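Local atomic coordinates of aldehyde dehydrogenase (Burkholderia thailandensis, PDB entry 5J6B), a protein that probably oxidises aldehydes to carboxylic acids with NADP as cofactor, as a member of the aldehyde dehydrogenase family, and is seen here in complex with NADPH. Residues Glu30-Asp33 and Lys38-Thr41; Gln93-Glu98 and Asn162-Leu167. All blocks are in the same frame, centred on the assembly; numbering follows the deposited sequence.

Contact 1 (Glu30-Asp33 and Lys38-Thr41); sequences EVTD and KVAT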
ATOM      1  N   GLU A  30     -25.698  35.513 -20.167  1.00 23.66           N
ATOM      2  CA  GLU A  30     -26.415  34.827 -21.229  1.00 24.19           C
ATOM      3  C   GLU A  30     -25.632  33.599 -21.681  1.00 28.30           C
ATOM      4  O   GLU A  30     -24.409  33.659 -21.869  1.00 21.78           O
ATOM      5  CB  GLU A  30     -26.646  35.778 -22.403  1.00 26.33           C
ATOM      6  CG  GLU A  30     -27.455  37.027 -22.046  1.00 27.81           C
ATOM      7  CD  GLU A  30     -27.690  37.925 -23.251  1.00 33.59           C
ATOM      8  OE1 GLU A  30     -26.752  38.094 -24.067  1.00 31.46           O
ATOM      9  OE2 GLU A  30     -28.816  38.453 -23.386  1.00 43.75           O
ATOM     10  N   VAL A  31     -26.333  32.479 -21.847  1.00 21.46           N
ATOM     11  CA  VAL A  31     -25.726  31.243 -22.334  1.00 21.56           C
ATOM     12  C   VAL A  31     -26.363  30.926 -23.675  1.00 23.18           C
ATOM     13  O   VAL A  31     -27.593  30.837 -23.774  1.00 26.14           O
ATOM     14  CB  VAL A  31     -25.907  30.077 -21.352  1.00 21.14           C
ATOM     15  CG1 VAL A  31     -25.160  28.817 -21.870  1.00 19.09           C
ATOM     16  CG2 VAL A  31     -25.401  30.472 -19.981  1.00 25.12           C
ATOM     17  N   THR A  32     -25.535  30.784 -24.703  1.00 20.89           N
ATOM     18  CA  THR A  32     -26.015  30.537 -26.052  1.00 22.23           C
ATOM     19  C   THR A  32     -26.037  29.051 -26.363  1.00 24.32           C
ATOM     20  O   THR A  32     -25.219  28.269 -25.863  1.00 21.62           O
ATOM     21  CB  THR A  32     -25.151  31.249 -27.100  1.00 26.33           C
ATOM     22  OG1 THR A  32     -23.790  30.787 -27.015  1.00 21.87           O
ATOM     23  CG2 THR A  32     -25.211  32.764 -26.910  1.00 26.38           C
ATOM     24  N   ASP A  33     -27.012  28.670 -27.183  1.00 26.14           N
ATOM     25  CA  ASP A  33     -26.926  27.424 -27.928  1.00 27.99           C
ATOM     26  C   ASP A  33     -25.772  27.536 -28.914  1.00 20.94           C
ATOM     27  O   ASP A  33     -25.805  28.366 -29.827  1.00 21.64           O
ATOM     28  CB  ASP A  33     -28.249  27.160 -28.659  1.00 30.50           C
ATOM     29  CG  ASP A  33     -28.272  25.823 -29.382  1.00 35.95           C
ATOM     30  OD1 ASP A  33     -27.320  25.517 -30.140  1.00 21.44           O
ATOM     31  OD2 ASP A  33     -29.249  25.068 -29.182  1.00 34.39           O
ATOM     32  N   LYS A  38     -28.359  31.254 -30.724  1.00 24.58           N
ATOM     33  CA  LYS A  38     -29.422  31.928 -30.001  1.00 30.14           C
ATOM     34  C   LYS A  38     -29.231  31.769 -28.496  1.00 27.89           C
ATOM     35  O   LYS A  38     -28.787  30.721 -28.020  1.00 23.52           O
ATOM     36  CB  LYS A  38     -30.759  31.341 -30.445  1.00 25.90           C
ATOM     37  CG  LYS A  38     -31.954  32.186 -30.194  1.00 27.00           C
ATOM     38  CD  LYS A  38     -33.147  31.475 -30.789  1.00 27.68           C
ATOM     39  CE  LYS A  38     -34.436  32.044 -30.279  1.00 28.69           C
ATOM     40  NZ  LYS A  38     -35.541  31.189 -30.743  1.00 40.07           N
ATOM     41  N   VAL A  39     -29.576  32.820 -27.741  1.00 24.96           N
ATOM     42  CA  VAL A  39     -29.493  32.726 -26.286  1.00 24.39           C
ATOM     43  C   VAL A  39     -30.458  31.656 -25.790  1.00 26.01           C
ATOM     44  O   VAL A  39     -31.659  31.682 -26.092  1.00 25.40           O
ATOM     45  CB  VAL A  39     -29.771  34.087 -25.635  1.00 31.68           C
ATOM     46  CG1 VAL A  39     -29.917  33.927 -24.127  1.00 26.50           C
ATOM     47  CG2 VAL A  39     -28.636  35.049 -25.948  1.00 30.70           C
ATOM     48  N   ALA A  40     -29.931  30.711 -25.015  1.00 23.22           N
ATOM     49  CA  ALA A  40     -30.709  29.584 -24.524  1.00 28.61           C
ATOM     50  C   ALA A  40     -31.274  29.826 -23.136  1.00 28.65           C
ATOM     51  O   ALA A  40     -32.347  29.315 -22.820  1.00 31.08           O
ATOM     52  CB  ALA A  40     -29.841  28.317 -24.503  1.00 26.15           C
ATOM     53  N   THR A  41     -30.569  30.568 -22.292  1.00 26.53           N
ATOM     54  CA  THR A  41     -31.002  30.810 -20.919  1.00 26.58           C
ATOM     55  C   THR A  41     -30.100  31.894 -20.349  1.00 22.86           C
ATOM     56  O   THR A  41     -29.158  32.352 -20.999  1.00 24.22           O
ATOM     57  CB  THR A  41     -30.945  29.538 -20.063  1.00 30.12           C
ATOM     58  OG1 THR A  41     -31.569  29.774 -18.792  1.00 25.88           O
ATOM     59  CG2 THR A  41     -29.495  29.111 -19.838  1.00 23.27           C
TER

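Contact 2 (Gln93-Glu98 and Asn162-Leu167); sequences QALCIE and NFPLNL. With NDP (NADPH dihydro-nicotinamide-adenine-dinucleotide phosphate), chain F.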
ATOM      1  N   GLN A  93     -29.183  16.900 -22.378  1.00 22.98           N
ATOM      2  CA  GLN A  93     -29.713  17.883 -23.319  1.00 18.93           C
ATOM      3  C   GLN A  93     -29.179  19.283 -23.021  1.00 18.84           C
ATOM      4  O   GLN A  93     -28.901  20.058 -23.945  1.00 18.74           O
ATOM      5  CB  GLN A  93     -31.242  17.848 -23.293  1.00 19.66           C
ATOM      6  CG  GLN A  93     -31.772  16.473 -23.719  1.00 28.47           C
ATOM      7  CD  GLN A  93     -33.282  16.340 -23.624  1.00 39.07           C
ATOM      8  OE1 GLN A  93     -34.012  17.332 -23.680  1.00 33.40           O
ATOM      9  NE2 GLN A  93     -33.757  15.100 -23.484  1.00 35.12           N
ATOM     10  N   ALA A  94     -29.011  19.619 -21.742  1.00 18.14           N
ATOM     11  CA  ALA A  94     -28.427  20.911 -21.405  1.00 22.14           C
ATOM     12  C   ALA A  94     -26.990  20.980 -21.886  1.00 24.14           C
ATOM     13  O   ALA A  94     -26.540  22.018 -22.384  1.00 20.92           O
ATOM     14  CB  ALA A  94     -28.495  21.148 -19.894  1.00 18.47           C
ATOM     15  N   LEU A  95     -26.265  19.871 -21.748  1.00 17.73           N
ATOM     16  CA  LEU A  95     -24.896  19.797 -22.241  1.00 19.34           C
ATOM     17  C   LEU A  95     -24.856  19.960 -23.757  1.00 23.15           C
ATOM     18  O   LEU A  95     -24.035  20.709 -24.298  1.00 18.71           O
ATOM     19  CB  LEU A  95     -24.298  18.462 -21.801  1.00 18.20           C
ATOM     20  CG  LEU A  95     -22.893  18.076 -22.208  1.00 23.08           C
ATOM     21  CD1 LEU A  95     -21.950  19.215 -21.865  1.00 22.63           C
ATOM     22  CD2 LEU A  95     -22.524  16.809 -21.450  1.00 17.87           C
ATOM     23  N   CYS A  96     -25.760  19.271 -24.457  1.00 18.02           N
ATOM     24  CA  CYS A  96     -25.842  19.373 -25.909  1.00 19.45           C
ATOM     25  C   CYS A  96     -25.983  20.827 -26.358  1.00 24.97           C
ATOM     26  O   CYS A  96     -25.256  21.291 -27.249  1.00 18.22           O
ATOM     27  CB  CYS A  96     -27.018  18.516 -26.396  1.00 18.28           C
ATOM     28  SG  CYS A  96     -27.206  18.414 -28.171  1.00 22.53           S
ATOM     29  N   ILE A  97     -26.881  21.577 -25.708  1.00 18.51           N
ATOM     30  CA  ILE A  97     -27.121  22.976 -26.076  1.00 19.09           C
ATOM     31  C   ILE A  97     -25.909  23.849 -25.743  1.00 20.84           C
ATOM     32  O   ILE A  97     -25.342  24.519 -26.616  1.00 18.87           O
ATOM     33  CB  ILE A  97     -28.387  23.498 -25.374  1.00 19.67           C
ATOM     34  CG1 ILE A  97     -29.616  22.702 -25.853  1.00 20.31           C
ATOM     35  CG2 ILE A  97     -28.549  25.003 -25.602  1.00 23.27           C
ATOM     36  CD1 ILE A  97     -30.899  23.011 -25.103  1.00 33.67           C
ATOM     37  N   GLU A  98     -25.499  23.867 -24.476  1.00 19.83           N
ATOM     38  CA  GLU A  98     -24.549  24.887 -24.041  1.00 22.01           C
ATOM     39  C   GLU A  98     -23.136  24.615 -24.541  1.00 24.74           C
ATOM     40  O   GLU A  98     -22.346  25.555 -24.674  1.00 25.97           O
ATOM     41  CB  GLU A  98     -24.556  25.019 -22.516  1.00 23.22           C
ATOM     42  CG  GLU A  98     -23.969  23.839 -21.748  1.00 21.10           C
ATOM     43  CD  GLU A  98     -24.031  24.061 -20.239  1.00 26.08           C
ATOM     44  OE1 GLU A  98     -24.067  25.241 -19.818  1.00 25.32           O
ATOM     45  OE2 GLU A  98     -24.059  23.069 -19.475  1.00 25.99           O
ATOM     46  N   ASN A 162     -15.372  22.284 -22.270  1.00 20.07           N
ATOM     47  CA  ASN A 162     -15.565  21.187 -23.225  1.00 22.28           C
ATOM     48  C   ASN A 162     -16.126  19.920 -22.572  1.00 21.66           C
ATOM     49  O   ASN A 162     -17.000  19.262 -23.151  1.00 26.21           O
ATOM     50  CB  ASN A 162     -14.252  20.899 -23.962  1.00 17.09           C
ATOM     51  CG  ASN A 162     -13.170  20.380 -23.043  1.00 22.78           C
ATOM     52  OD1 ASN A 162     -12.962  20.911 -21.951  1.00 22.86           O
ATOM     53  ND2 ASN A 162     -12.479  19.320 -23.475  1.00 23.09           N
ATOM     54  N   PHE A 163     -15.653  19.555 -21.375  1.00 17.25           N
ATOM     55  CA  PHE A 163     -16.225  18.459 -20.580  1.00 20.26           C
ATOM     56  C   PHE A 163     -16.749  19.058 -19.284  1.00 21.74           C
ATOM     57  O   PHE A 163     -16.211  18.762 -18.206  1.00 23.50           O
ATOM     58  CB  PHE A 163     -15.214  17.370 -20.219  1.00 24.48           C
ATOM     59  CG  PHE A 163     -14.734  16.542 -21.365  1.00 38.29           C
ATOM     60  CD1 PHE A 163     -15.491  15.478 -21.832  1.00 48.08           C
ATOM     61  CD2 PHE A 163     -13.486  16.768 -21.919  1.00 46.65           C
ATOM     62  CE1 PHE A 163     -15.033  14.690 -22.876  1.00 55.56           C
ATOM     63  CE2 PHE A 163     -13.015  15.986 -22.963  1.00 49.70           C
ATOM     64  CZ  PHE A 163     -13.791  14.949 -23.443  1.00 58.50           C
ATOM     65  N   PRO A 164     -17.786  19.900 -19.348  1.00 18.27           N
ATOM     66  CA  PRO A 164     -18.100  20.731 -18.181  1.00 23.30           C
ATOM     67  C   PRO A 164     -18.634  19.937 -17.010  1.00 27.20           C
ATOM     68  O   PRO A 164     -18.341  20.292 -15.862  1.00 29.04           O
ATOM     69  CB  PRO A 164     -19.138  21.725 -18.720  1.00 25.51           C
ATOM     70  CG  PRO A 164     -19.766  21.026 -19.866  1.00 21.70           C
ATOM     71  CD  PRO A 164     -18.721  20.130 -20.467  1.00 17.58           C
ATOM     72  N   LEU A 165     -19.401  18.872 -17.253  1.00 23.04           N
ATOM     73  CA  LEU A 165     -19.869  18.045 -16.145  1.00 14.40           C
ATOM     74  C   LEU A 165     -18.716  17.247 -15.542  1.00 17.20           C
ATOM     75  O   LEU A 165     -18.451  17.317 -14.335  1.00 16.18           O
ATOM     76  CB  LEU A 165     -20.979  17.104 -16.623  1.00 15.12           C
ATOM     77  CG  LEU A 165     -22.318  17.739 -17.022  1.00 22.38           C
ATOM     78  CD1 LEU A 165     -23.322  16.651 -17.426  1.00 15.61           C
ATOM     79  CD2 LEU A 165     -22.847  18.537 -15.840  1.00 20.90           C
ATOM     80  N   ASN A 166     -18.020  16.471 -16.371  1.00 14.05           N
ATOM     81  CA  ASN A 166     -17.087  15.503 -15.804  1.00 13.77           C
ATOM     82  C   ASN A 166     -15.821  16.154 -15.263  1.00 16.68           C
ATOM     83  O   ASN A 166     -15.219  15.630 -14.312  1.00 17.18           O
ATOM     84  CB  ASN A 166     -16.703  14.435 -16.823  1.00 17.66           C
ATOM     85  CG  ASN A 166     -16.138  13.202 -16.147  1.00 17.35           C
ATOM     86  OD1 ASN A 166     -16.686  12.748 -15.134  1.00 20.31           O
ATOM     87  ND2 ASN A 166     -15.038  12.676 -16.665  1.00 19.57           N
ATOM     88  N   LEU A 167     -15.373  17.265 -15.859  1.00 15.65           N
ATOM     89  CA  LEU A 167     -14.148  17.867 -15.337  1.00 14.01           C
ATOM     90  C   LEU A 167     -14.419  18.675 -14.078  1.00 20.75           C
ATOM     91  O   LEU A 167     -13.534  18.783 -13.221  1.00 16.63           O
ATOM     92  CB  LEU A 167     -13.468  18.711 -16.414  1.00 14.40           C
ATOM     93  CG  LEU A 167     -12.922  17.804 -17.526  1.00 18.28           C
ATOM     94  CD1 LEU A 167     -12.349  18.652 -18.665  1.00 16.37           C
ATOM     95  CD2 LEU A 167     -11.871  16.804 -16.987  1.00 18.85           C
TER
HETATM   96  PA  NDP F 502      -9.631  28.335 -20.818  1.00 24.36           P
HETATM   97  O1A NDP F 502      -8.218  28.309 -20.314  1.00 20.41           O
HETATM   98  O2A NDP F 502      -9.859  29.444 -21.852  1.00 26.77           O
HETATM   99  O5B NDP F 502     -10.658  28.549 -19.629  1.00 26.26           O
HETATM  100  C5B NDP F 502     -10.829  27.516 -18.636  1.00 23.68           C
HETATM  101  C4B NDP F 502     -11.440  28.164 -17.420  1.00 22.83           C
HETATM  102  O4B NDP F 502     -10.519  29.144 -16.889  1.00 21.09           O
HETATM  103  C3B NDP F 502     -12.752  28.923 -17.671  1.00 24.15           C
HETATM  104  O3B NDP F 502     -13.625  28.733 -16.560  1.00 19.49           O
HETATM  105  C2B NDP F 502     -12.280  30.378 -17.753  1.00 21.49           C
HETATM  106  O2B NDP F 502     -13.275  31.366 -17.417  1.00 29.71           O
HETATM  107  C1B NDP F 502     -11.213  30.357 -16.673  1.00 23.79           C
HETATM  108  N9A NDP F 502     -10.272  31.474 -16.733  1.00 20.71           N
HETATM  109  C8A NDP F 502      -9.586  31.943 -17.823  1.00 21.54           C
HETATM  110  N7A NDP F 502      -8.744  32.911 -17.549  1.00 17.55           N
HETATM  111  C5A NDP F 502      -8.894  33.102 -16.183  1.00 21.47           C
HETATM  112  C6A NDP F 502      -8.272  33.976 -15.272  1.00 23.58           C
HETATM  113  N6A NDP F 502      -7.384  34.918 -15.625  1.00 24.71           N
HETATM  114  N1A NDP F 502      -8.617  33.875 -13.970  1.00 23.29           N
HETATM  115  C2A NDP F 502      -9.553  32.985 -13.618  1.00 23.83           C
HETATM  116  N3A NDP F 502     -10.229  32.132 -14.392  1.00 22.59           N
HETATM  117  C4A NDP F 502      -9.839  32.228 -15.670  1.00 23.82           C
HETATM  118  O3  NDP F 502      -9.948  26.957 -21.547  1.00 24.91           O
HETATM  119  PN  NDP F 502     -11.272  26.386 -22.227  1.00 22.97           P
HETATM  120  O1N NDP F 502     -12.447  26.651 -21.351  1.00 19.57           O
HETATM  121  O2N NDP F 502     -11.403  27.010 -23.602  1.00 20.22           O
HETATM  122  O5D NDP F 502     -10.990  24.820 -22.394  1.00 21.32           O
HETATM  123  C5D NDP F 502     -10.103  24.255 -23.375  1.00 24.60           C
HETATM  124  C4D NDP F 502      -8.777  23.954 -22.721  1.00 25.06           C
HETATM  125  O4D NDP F 502      -8.971  23.013 -21.626  1.00 30.80           O
HETATM  126  C3D NDP F 502      -7.759  23.305 -23.674  1.00 29.33           C
HETATM  127  O3D NDP F 502      -6.427  23.787 -23.538  1.00 26.22           O
HETATM  128  C2D NDP F 502      -7.836  21.837 -23.267  1.00 32.58           C
HETATM  129  O2D NDP F 502      -6.741  21.001 -23.610  1.00 34.11           O
HETATM  130  C1D NDP F 502      -8.018  21.975 -21.766  1.00 38.33           C
HETATM  131  N1N NDP F 502      -8.515  20.713 -21.229  1.00 39.87           N
HETATM  132  C2N NDP F 502      -7.821  20.025 -20.261  1.00 36.60           C
HETATM  133  C3N NDP F 502      -8.177  18.789 -19.847  1.00 34.93           C
HETATM  134  C7N NDP F 502      -7.464  18.070 -18.729  1.00 30.84           C
HETATM  135  O7N NDP F 502      -8.164  17.532 -17.853  1.00 24.18           O
HETATM  136  N7N NDP F 502      -6.132  18.002 -18.739  1.00 18.32           N
HETATM  137  C4N NDP F 502      -9.311  18.072 -20.539  1.00 34.00           C
HETATM  138  C5N NDP F 502     -10.166  19.036 -21.281  1.00 36.48           C
HETATM  139  C6N NDP F 502      -9.721  20.226 -21.638  1.00 39.62           C
HETATM  140  P2B NDP F 502     -14.378  31.874 -18.495  1.00 24.11           P
HETATM  141  O1X NDP F 502     -14.337  31.028 -19.728  1.00 22.18           O
HETATM  142  O2X NDP F 502     -15.689  31.765 -17.717  1.00 28.35           O
HETATM  143  O3X NDP F 502     -14.010  33.337 -18.811  1.00 25.25           O

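Contact 1 (Glu30-Asp33 and Lys38-Thr41)
A classic beta bulge marks this antiparallel hairpin, in which strand 29-32, at the margin of a small four-stranded sheet, pairs with strand 39-43. Two consecutive residues, Ala-40 and Thr-41, stand across from the single residue Val-31. The amide N of Ala-40 meets the O of Val-31 at 2.6 Å, approaching in the plane of that carbonyl, while Thr-41 N reaches the same oxygen only weakly, at 3.3 Å. One carbonyl oxygen thus collects two amides, which slips the register by a residue. On one flank of the bulge Val-31 N donates to Thr-41 O over 3.0 Å, nearly straight at its hydrogen but tilted 26° from the carbonyl plane; on the other, Asp-33 N binds Lys-38 O at 2.8 Å and closes the turn.

Val-31 and Thr-41 place their side chains on the same buried face, where CB of Val-31 rests on CG2 of Thr-41. The threonine hydroxyl, opposite its own backbone N (chi1 -171°), bonds instead to the carbonyl of Lys-11. Helix 192-202 covers this face through Ile-192. Asp-33 turns its carboxylate away from Lys-38: OD1 accepts from the amides of Tyr-35 and Thr-36 in the turn, and OD2 forms a salt bridge with Lys-326.

Toward solvent, the extended side chain of Glu-30 crosses that of Val-39 at about a right angle. Its OE2 pairs with Arg-42, while OE1 lies 4.0 Å from CG2 of Val-39.

Contact 2 (Gln93-Glu98 and Asn162-Leu167)
Apolar side chains alone bridge helix 88-99 and the start of helix 164-178, with Leu-95 forking over Pro-164 and Leu-165. Its CD1 presses on the proline ring at the CG corner, 3.5 Å away and tighter than ordinary van der Waals contact, with CD of Pro-164 almost as near at 3.6 Å. The other branch, CD2, meets CD1 of Leu-165 more loosely at 4.1 Å. With CG of Leu-95 swung opposite its backbone N (chi1 178°), both methyls are carried across the gap between backbones whose nearest CA atoms, those of Leu-95 and Pro-164, are 8.0 Å apart. Glu-109 of helix 103-123 touches all three of these residues.

Polar side chains of both segments bond to other parts of the chain. Both carboxylate oxygens of Glu-98 take backbone amides at the start of helix 192-202, OE1 that of Ile-192 and OE2 that of Gly-193. Asn-166 ties its side chain to Thr-116 and Asp-450.

The cofactor contacts lie on 162-167. Asn-162 ND2 approaches C5N of the NADPH nicotinamide to 3.2 Å and also donates to the carbonyl of Gln-291, a bond that helps fix the turn of the amide. CD1 of Leu-167 comes within 3.4 Å of that same C5N. Leucine and proline carbons therefore join the helices by van der Waals packing and burial of apolar carbon, with no hydrogen bond between the two segments, while an amide and a leucine methyl border the nicotinamide.

How the contacts relate
Helix 88-99 is shared: one side meets the hairpin of contact 1, while Leu-95 meets the segment 162-167 of contact 2, which touches the nicotinamide. The contact centres are 14 Å apart, and the two touch directly. CG2 of Ile-97 lies 3.6 Å from OD2 of Asp-33 and 3.7 Å from CB of Ala-40, while CB of Glu-98 packs at 3.9 Å against CG1 of Val-31. Lys-34, in the hairpin turn, adds a polar tie by bonding the carbonyl of Glu-98. Ile-192, whose amide is held in contact 2, also packs its side chain on Val-31. The side chain of Val-31 is about 10 Å from the nearest atoms of NADPH, those of the phosphate on its adenosine ribose.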